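Long-range contacts in glucose-resistance amylase regulator (Weissella paramesenteroides ATCC 33313, PDB 4RK6), which probably binds cis-regulatory DNA as a LacI-family transcription factor (CcpA) and holds alpha-D-glucopyranose in its sugar-binding pocket: residues A[11-21]-A[39-49]; A[214-222]-A[276-284]. All coordinates share one frame; numbering follows the deposited sequence.

Interaction 1 of 2, residues A[11-21]-A[39-49]; sequences RVVGVVVPLIH and SGYELLITYLD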
# COMPACT_ATOMS: atom_id res chain seq x y z
N ARG A 11 -27.16 -10.96 1.81
CA ARG A 11 -26.84 -9.54 1.51
C ARG A 11 -25.33 -9.28 1.57
O ARG A 11 -24.82 -8.51 2.40
CB ARG A 11 -27.62 -8.63 2.47
CG ARG A 11 -28.08 -7.33 1.84
CD ARG A 11 -29.28 -6.74 2.58
NE ARG A 11 -29.65 -5.44 2.01
CZ ARG A 11 -30.32 -5.27 0.87
NH1 ARG A 11 -30.59 -4.03 0.45
NH2 ARG A 11 -30.72 -6.30 0.13
N VAL A 12 -24.60 -9.94 0.66
CA VAL A 12 -23.15 -9.84 0.59
C VAL A 12 -22.73 -9.64 -0.87
O VAL A 12 -23.39 -10.18 -1.75
CB VAL A 12 -22.48 -11.11 1.14
CG1 VAL A 12 -20.97 -11.04 0.95
CG2 VAL A 12 -22.84 -11.29 2.60
N VAL A 13 -21.68 -8.83 -1.08
CA VAL A 13 -20.99 -8.69 -2.37
C VAL A 13 -19.52 -9.07 -2.22
O VAL A 13 -18.93 -8.91 -1.15
CB VAL A 13 -21.11 -7.29 -3.00
CG1 VAL A 13 -22.58 -6.96 -3.24
CG2 VAL A 13 -20.43 -6.23 -2.16
N GLY A 14 -18.94 -9.57 -3.29
CA GLY A 14 -17.54 -9.99 -3.27
C GLY A 14 -16.70 -9.09 -4.14
O GLY A 14 -17.18 -8.50 -5.10
N VAL A 15 -15.42 -8.98 -3.80
CA VAL A 15 -14.48 -8.22 -4.63
C VAL A 15 -13.28 -9.11 -4.83
O VAL A 15 -12.80 -9.70 -3.87
CB VAL A 15 -14.02 -6.91 -3.96
CG1 VAL A 15 -13.18 -6.08 -4.92
CG2 VAL A 15 -15.21 -6.12 -3.49
N VAL A 16 -12.84 -9.23 -6.07
CA VAL A 16 -11.71 -10.10 -6.42
C VAL A 16 -10.56 -9.16 -6.75
O VAL A 16 -10.63 -8.36 -7.68
CB VAL A 16 -12.04 -11.05 -7.59
CG1 VAL A 16 -10.82 -11.91 -7.95
CG2 VAL A 16 -13.19 -11.97 -7.24
N VAL A 17 -9.50 -9.28 -5.96
CA VAL A 17 -8.30 -8.44 -6.07
C VAL A 17 -7.11 -9.32 -6.50
O VAL A 17 -6.94 -10.42 -5.98
CB VAL A 17 -7.97 -7.81 -4.70
CG1 VAL A 17 -6.80 -6.84 -4.80
CG2 VAL A 17 -9.21 -7.10 -4.14
N PRO A 18 -6.32 -8.85 -7.45
CA PRO A 18 -5.12 -9.63 -7.80
C PRO A 18 -4.10 -9.65 -6.66
O PRO A 18 -3.98 -8.68 -5.90
CB PRO A 18 -4.54 -8.89 -9.02
CG PRO A 18 -5.14 -7.53 -9.00
CD PRO A 18 -6.40 -7.57 -8.18
N LEU A 19 -3.37 -10.76 -6.52
CA LEU A 19 -2.31 -10.82 -5.50
C LEU A 19 -1.29 -9.70 -5.70
O LEU A 19 -0.83 -9.09 -4.73
CB LEU A 19 -1.61 -12.18 -5.51
CG LEU A 19 -1.99 -13.19 -4.41
CD1 LEU A 19 -0.97 -14.32 -4.44
CD2 LEU A 19 -2.06 -12.57 -3.02
N ILE A 20 -0.95 -9.44 -6.95
CA ILE A 20 0.00 -8.38 -7.32
C ILE A 20 -0.75 -7.13 -7.78
O ILE A 20 -1.25 -7.07 -8.91
CB ILE A 20 0.94 -8.87 -8.45
CG1 ILE A 20 1.68 -10.14 -8.03
CG2 ILE A 20 1.93 -7.77 -8.83
CD1 ILE A 20 2.21 -10.95 -9.20
N HIS A 21 -0.83 -6.13 -6.91
CA HIS A 21 -1.60 -4.92 -7.21
C HIS A 21 -0.91 -3.66 -6.70
O HIS A 21 -0.26 -3.68 -5.65
CB HIS A 21 -3.00 -5.02 -6.60
CG HIS A 21 -3.00 -5.24 -5.11
ND1 HIS A 21 -2.70 -6.46 -4.54
CD2 HIS A 21 -3.28 -4.40 -4.08
CE1 HIS A 21 -2.79 -6.36 -3.22
NE2 HIS A 21 -3.14 -5.12 -2.92
N SER A 39 -26.06 0.65 2.23
CA SER A 39 -27.14 -0.14 1.65
C SER A 39 -27.43 -1.44 2.41
O SER A 39 -28.27 -2.23 1.98
CB SER A 39 -26.82 -0.47 0.19
OG SER A 39 -25.60 -1.18 0.10
N GLY A 40 -26.74 -1.68 3.52
CA GLY A 40 -26.96 -2.90 4.31
C GLY A 40 -26.35 -4.17 3.75
O GLY A 40 -26.83 -5.28 4.05
N TYR A 41 -25.30 -4.03 2.94
CA TYR A 41 -24.55 -5.17 2.42
C TYR A 41 -23.24 -5.27 3.18
O TYR A 41 -22.75 -4.30 3.75
CB TYR A 41 -24.19 -4.98 0.94
CG TYR A 41 -25.26 -5.43 -0.01
CD1 TYR A 41 -26.36 -4.63 -0.28
CD2 TYR A 41 -25.18 -6.66 -0.63
CE1 TYR A 41 -27.35 -5.04 -1.16
CE2 TYR A 41 -26.16 -7.09 -1.51
CZ TYR A 41 -27.25 -6.27 -1.76
OH TYR A 41 -28.22 -6.67 -2.62
N GLU A 42 -22.69 -6.46 3.15
CA GLU A 42 -21.36 -6.71 3.64
C GLU A 42 -20.45 -7.04 2.47
O GLU A 42 -20.91 -7.50 1.44
CB GLU A 42 -21.35 -7.81 4.70
CG GLU A 42 -21.29 -7.25 6.11
CD GLU A 42 -20.14 -6.28 6.28
OE1 GLU A 42 -20.35 -5.20 6.89
OE2 GLU A 42 -19.03 -6.58 5.77
N LEU A 43 -19.17 -6.75 2.65
CA LEU A 43 -18.17 -6.86 1.60
C LEU A 43 -17.18 -7.99 1.91
O LEU A 43 -16.55 -7.99 2.95
CB LEU A 43 -17.46 -5.53 1.52
CG LEU A 43 -16.43 -5.34 0.42
CD1 LEU A 43 -17.09 -5.56 -0.93
CD2 LEU A 43 -15.85 -3.94 0.55
N LEU A 44 -17.08 -8.97 1.02
CA LEU A 44 -16.07 -10.05 1.15
C LEU A 44 -14.96 -9.74 0.17
O LEU A 44 -15.22 -9.51 -1.01
CB LEU A 44 -16.68 -11.40 0.78
CG LEU A 44 -17.24 -12.29 1.88
CD1 LEU A 44 -18.08 -11.51 2.89
CD2 LEU A 44 -18.04 -13.41 1.23
N ILE A 45 -13.71 -9.76 0.64
CA ILE A 45 -12.57 -9.53 -0.22
C ILE A 45 -11.79 -10.84 -0.37
O ILE A 45 -11.51 -11.53 0.62
CB ILE A 45 -11.65 -8.44 0.35
CG1 ILE A 45 -12.42 -7.15 0.65
CG2 ILE A 45 -10.47 -8.19 -0.57
CD1 ILE A 45 -12.96 -6.44 -0.57
N THR A 46 -11.46 -11.18 -1.61
CA THR A 46 -10.75 -12.40 -1.91
C THR A 46 -9.61 -12.02 -2.86
O THR A 46 -9.73 -11.06 -3.63
CB THR A 46 -11.68 -13.47 -2.55
OG1 THR A 46 -12.19 -12.98 -3.80
CG2 THR A 46 -12.83 -13.83 -1.63
N TYR A 47 -8.50 -12.76 -2.80
CA TYR A 47 -7.39 -12.56 -3.72
C TYR A 47 -7.36 -13.66 -4.77
O TYR A 47 -7.87 -14.78 -4.56
CB TYR A 47 -6.06 -12.49 -2.98
CG TYR A 47 -5.92 -11.23 -2.15
CD1 TYR A 47 -5.58 -10.03 -2.74
CD2 TYR A 47 -6.17 -11.25 -0.78
CE1 TYR A 47 -5.46 -8.87 -1.99
CE2 TYR A 47 -6.06 -10.10 -0.02
CZ TYR A 47 -5.70 -8.91 -0.63
OH TYR A 47 -5.59 -7.75 0.11
N LEU A 48 -6.81 -13.31 -5.92
CA LEU A 48 -6.73 -14.22 -7.06
C LEU A 48 -5.29 -14.27 -7.56
O LEU A 48 -4.70 -13.23 -7.88
CB LEU A 48 -7.64 -13.73 -8.18
CG LEU A 48 -7.99 -14.76 -9.24
CD1 LEU A 48 -9.13 -15.64 -8.74
CD2 LEU A 48 -8.36 -14.07 -10.53
N ASP A 49 -4.72 -15.48 -7.63
CA ASP A 49 -3.39 -15.65 -8.22
C ASP A 49 -3.51 -16.17 -9.66
O ASP A 49 -4.61 -16.15 -10.23
CB ASP A 49 -2.46 -16.52 -7.32
CG ASP A 49 -2.94 -17.95 -7.14
OD1 ASP A 49 -3.84 -18.43 -7.86
OD2 ASP A 49 -2.39 -18.62 -6.24
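One face of the Tyr41 ring is taken by the aliphatic part of Arg11, whose CG stands 3.6 Å from the ring centroid and almost exactly on the ring normal, a CH-pi contact; the carbonyl carbon of Val12 lies at the ring's edge, in plane. The Arg11 chain is extended from CG to NE, which carries the guanidinium past the ring with Tyr41 CE1 over its face, the two planes 35° apart. At the edge of the guanidinium, NH1 gives a weak hydrogen bond to Ser39 O, 3.3 Å away. At the far end, the His21 ring has Val17 CG1 over one face, while Tyr47 CE1 approaches His21 CE1 obliquely and the two rings barely overlap. Between these ends, strands 12-18 and 42-48 pair in parallel and, with helix 24-39, make a beta-alpha-beta crossover, 42-48 being an outermost strand of the sheet within the chain. Val13, Val15 and Val17 share a sheet face with Leu43, Ile45 and Tyr47, and the three valines pack on helix 24-39. Here Leu43 CD1 presses on Val15 CG2 at 3.2 Å, tighter than usual carbon contact. On the other face Val12 CG1 meets Leu44 CD1 at 3.5 Å, while Val16, Thr46 and Leu48 pack on helix 52-64. Val15 O is gripped by Thr46 N at 3.0 Å and, more weakly, by Thr46 OG1. Tyr47 also packs on Ile45 of the second subunit.

Interaction 2 of 2, residues A[214-222]-A[276-284]; sequences TVPEDLSIV and QRDSVLNLN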
# COMPACT_ATOMS: atom_id res chain seq x y z
N THR A 214 18.88 15.18 -12.06
CA THR A 214 17.76 15.67 -11.29
C THR A 214 16.53 15.79 -12.18
O THR A 214 16.63 16.24 -13.31
CB THR A 214 18.08 17.06 -10.71
OG1 THR A 214 19.32 16.99 -9.99
CG2 THR A 214 16.98 17.54 -9.78
N VAL A 215 15.39 15.37 -11.63
CA VAL A 215 14.08 15.60 -12.26
C VAL A 215 13.57 16.92 -11.71
O VAL A 215 13.64 17.11 -10.49
CB VAL A 215 13.12 14.46 -11.84
CG1 VAL A 215 11.69 14.74 -12.27
CG2 VAL A 215 13.58 13.12 -12.39
N PRO A 216 13.07 17.83 -12.54
CA PRO A 216 12.78 17.64 -13.99
C PRO A 216 13.87 18.12 -14.97
O PRO A 216 13.71 17.92 -16.17
CB PRO A 216 11.54 18.49 -14.19
CG PRO A 216 11.70 19.60 -13.21
CD PRO A 216 12.31 18.96 -11.98
N GLU A 217 14.94 18.71 -14.46
CA GLU A 217 15.98 19.32 -15.33
C GLU A 217 16.43 18.33 -16.39
O GLU A 217 16.61 18.69 -17.54
CB GLU A 217 17.20 19.77 -14.50
CG GLU A 217 17.02 21.04 -13.68
CD GLU A 217 15.89 20.98 -12.66
OE1 GLU A 217 15.07 21.92 -12.65
OE2 GLU A 217 15.81 19.99 -11.89
N ASP A 218 16.64 17.07 -15.99
CA ASP A 218 17.21 16.05 -16.86
C ASP A 218 16.20 15.06 -17.41
O ASP A 218 16.55 14.22 -18.23
CB ASP A 218 18.32 15.32 -16.12
CG ASP A 218 19.45 16.25 -15.70
OD1 ASP A 218 19.93 17.01 -16.57
OD2 ASP A 218 19.85 16.24 -14.52
N LEU A 219 14.96 15.15 -16.94
CA LEU A 219 13.86 14.27 -17.37
C LEU A 219 12.58 14.75 -16.72
O LEU A 219 12.52 14.81 -15.49
CB LEU A 219 14.09 12.81 -16.96
CG LEU A 219 12.95 11.85 -17.34
CD1 LEU A 219 12.84 11.70 -18.85
CD2 LEU A 219 13.11 10.48 -16.67
N SER A 220 11.58 15.07 -17.53
CA SER A 220 10.24 15.37 -17.04
C SER A 220 9.43 14.08 -16.86
O SER A 220 9.60 13.13 -17.63
CB SER A 220 9.54 16.33 -18.02
OG SER A 220 10.09 17.64 -17.95
N ILE A 221 8.54 14.05 -15.87
CA ILE A 221 7.76 12.86 -15.59
C ILE A 221 6.32 13.24 -15.31
O ILE A 221 6.07 14.21 -14.57
CB ILE A 221 8.31 12.05 -14.38
CG1 ILE A 221 9.76 11.62 -14.57
CG2 ILE A 221 7.46 10.81 -14.10
CD1 ILE A 221 10.37 11.11 -13.28
N VAL A 222 5.40 12.48 -15.89
CA VAL A 222 3.99 12.50 -15.49
C VAL A 222 3.58 11.07 -15.18
O VAL A 222 3.86 10.16 -15.96
CB VAL A 222 3.05 13.11 -16.55
CG1 VAL A 222 1.61 13.05 -16.07
CG2 VAL A 222 3.44 14.53 -16.90
N GLN A 276 -0.87 19.31 -11.70
CA GLN A 276 0.46 19.80 -12.01
C GLN A 276 1.18 20.06 -10.72
O GLN A 276 0.68 20.79 -9.87
CB GLN A 276 0.30 21.08 -12.83
CG GLN A 276 1.55 21.75 -13.25
CD GLN A 276 1.22 23.16 -13.59
OE1 GLN A 276 0.39 23.40 -14.47
NE2 GLN A 276 1.81 24.10 -12.86
N ARG A 277 2.33 19.41 -10.57
CA ARG A 277 3.18 19.58 -9.40
C ARG A 277 4.58 20.02 -9.87
O ARG A 277 4.67 21.02 -10.54
CB ARG A 277 3.19 18.32 -8.53
CG ARG A 277 1.79 17.94 -8.07
CD ARG A 277 1.84 17.18 -6.77
NE ARG A 277 0.52 16.86 -6.23
CZ ARG A 277 -0.04 15.66 -6.26
NH1 ARG A 277 0.58 14.65 -6.86
NH2 ARG A 277 -1.21 15.48 -5.69
N ASP A 278 5.64 19.28 -9.55
CA ASP A 278 7.01 19.79 -9.69
C ASP A 278 7.93 18.97 -10.61
O ASP A 278 9.12 19.22 -10.66
CB ASP A 278 7.64 19.92 -8.30
CG ASP A 278 6.91 20.93 -7.43
OD1 ASP A 278 6.52 21.99 -7.95
OD2 ASP A 278 6.72 20.67 -6.24
N SER A 279 7.36 18.05 -11.37
CA SER A 279 8.19 17.11 -12.13
C SER A 279 8.19 17.32 -13.64
O SER A 279 8.65 16.44 -14.36
CB SER A 279 7.78 15.66 -11.80
OG SER A 279 6.47 15.38 -12.24
N VAL A 280 7.70 18.47 -14.12
CA VAL A 280 7.73 18.77 -15.55
C VAL A 280 8.36 20.13 -15.84
O VAL A 280 8.01 21.12 -15.24
CB VAL A 280 6.31 18.72 -16.17
CG1 VAL A 280 6.37 19.03 -17.65
CG2 VAL A 280 5.68 17.34 -15.93
N LEU A 281 9.26 20.14 -16.81
CA LEU A 281 9.94 21.36 -17.26
C LEU A 281 9.36 21.79 -18.61
O LEU A 281 9.09 20.96 -19.47
CB LEU A 281 11.43 21.06 -17.41
CG LEU A 281 12.39 22.25 -17.47
CD1 LEU A 281 12.53 22.89 -16.10
CD2 LEU A 281 13.76 21.82 -18.01
N ASN A 282 9.15 23.09 -18.76
CA ASN A 282 8.82 23.68 -20.06
C ASN A 282 10.12 23.87 -20.85
O ASN A 282 11.02 24.59 -20.41
CB ASN A 282 8.11 25.01 -19.88
CG ASN A 282 7.65 25.62 -21.20
OD1 ASN A 282 8.45 26.12 -21.96
ND2 ASN A 282 6.36 25.55 -21.48
N LEU A 283 10.21 23.24 -22.02
CA LEU A 283 11.39 23.36 -22.89
C LEU A 283 11.36 24.52 -23.89
O LEU A 283 12.36 24.76 -24.58
CB LEU A 283 11.60 22.09 -23.67
CG LEU A 283 11.68 20.79 -22.89
CD1 LEU A 283 11.95 19.68 -23.89
CD2 LEU A 283 12.73 20.87 -21.80
N ASN A 284 10.22 25.21 -24.00
CA ASN A 284 10.05 26.29 -25.01
C ASN A 284 10.77 27.61 -24.68
O ASN A 284 10.92 27.98 -23.51
CB ASN A 284 8.55 26.55 -25.26
CG ASN A 284 7.87 25.41 -26.00
OD1 ASN A 284 8.45 24.81 -26.91
ND2 ASN A 284 6.63 25.10 -25.60
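Ser279 reaches across to Ile221 of strand 220-223. Ser279 CB lies 3.6 Å from Ile221 O and also touches Val215 CG1, and the torsion that sets OG between the backbone N and the carbonyl carbon (chi1 66°) turns the hydroxyl to Ile221 O. Ser279 OG donates to that carbonyl over 2.6 Å, tilted 26° from the carbonyl plane, and Thr238 N is a further hydrogen-bonding partner of the same hydroxyl. The backbone of Ser279 faces the same residue: Ile221 N donates to Ser279 O at 2.8 Å, so one serine engages both polar backbone atoms of Ile221. Ser220 OG accepts from Leu281 N in a nearly straight bond of 2.9 Å with an N-H...O angle of 173°. Pro216, which follows a cis peptide bond, lays its ring along the backbone of the second segment, with CD 3.5 Å from Asp278 O and CB close to Ser279 O. Farther along, Val222 CG2 meets Val280 CG2 at 3.7 Å, the two valines also packing on helix 110-123, and Leu281 O is held by His126 NE2. Segment 276-284, the loop after strand 267-275 near the modelled end of the chain, is thus fastened to a parallel strand of the sheet, within the periplasmic binding protein-like fold of the LacI family.

Overall arrangement
Interactions 1 and 2 lie on opposite sides of the chain's centre, 38 Å apart between centres and about 17 Å between nearest atoms, and they do not touch. Each lies in the sheet of a different lobe, with glucose in the cleft between: interaction 1 pairs strand 42-48, an outermost strand within this chain, with strand 12-18, whereas interaction 2 joins strand 220-223 to the segment after strand 267-275, near the modelled end of the chain. In interaction 1 the side chain of His21 is about 7 Å from the bound glucose (GLC). In interaction 2 the side chain of Val222 is about 12 Å from the bound glucose (GLC). The second subunit reaches interaction 1 but not interaction 2.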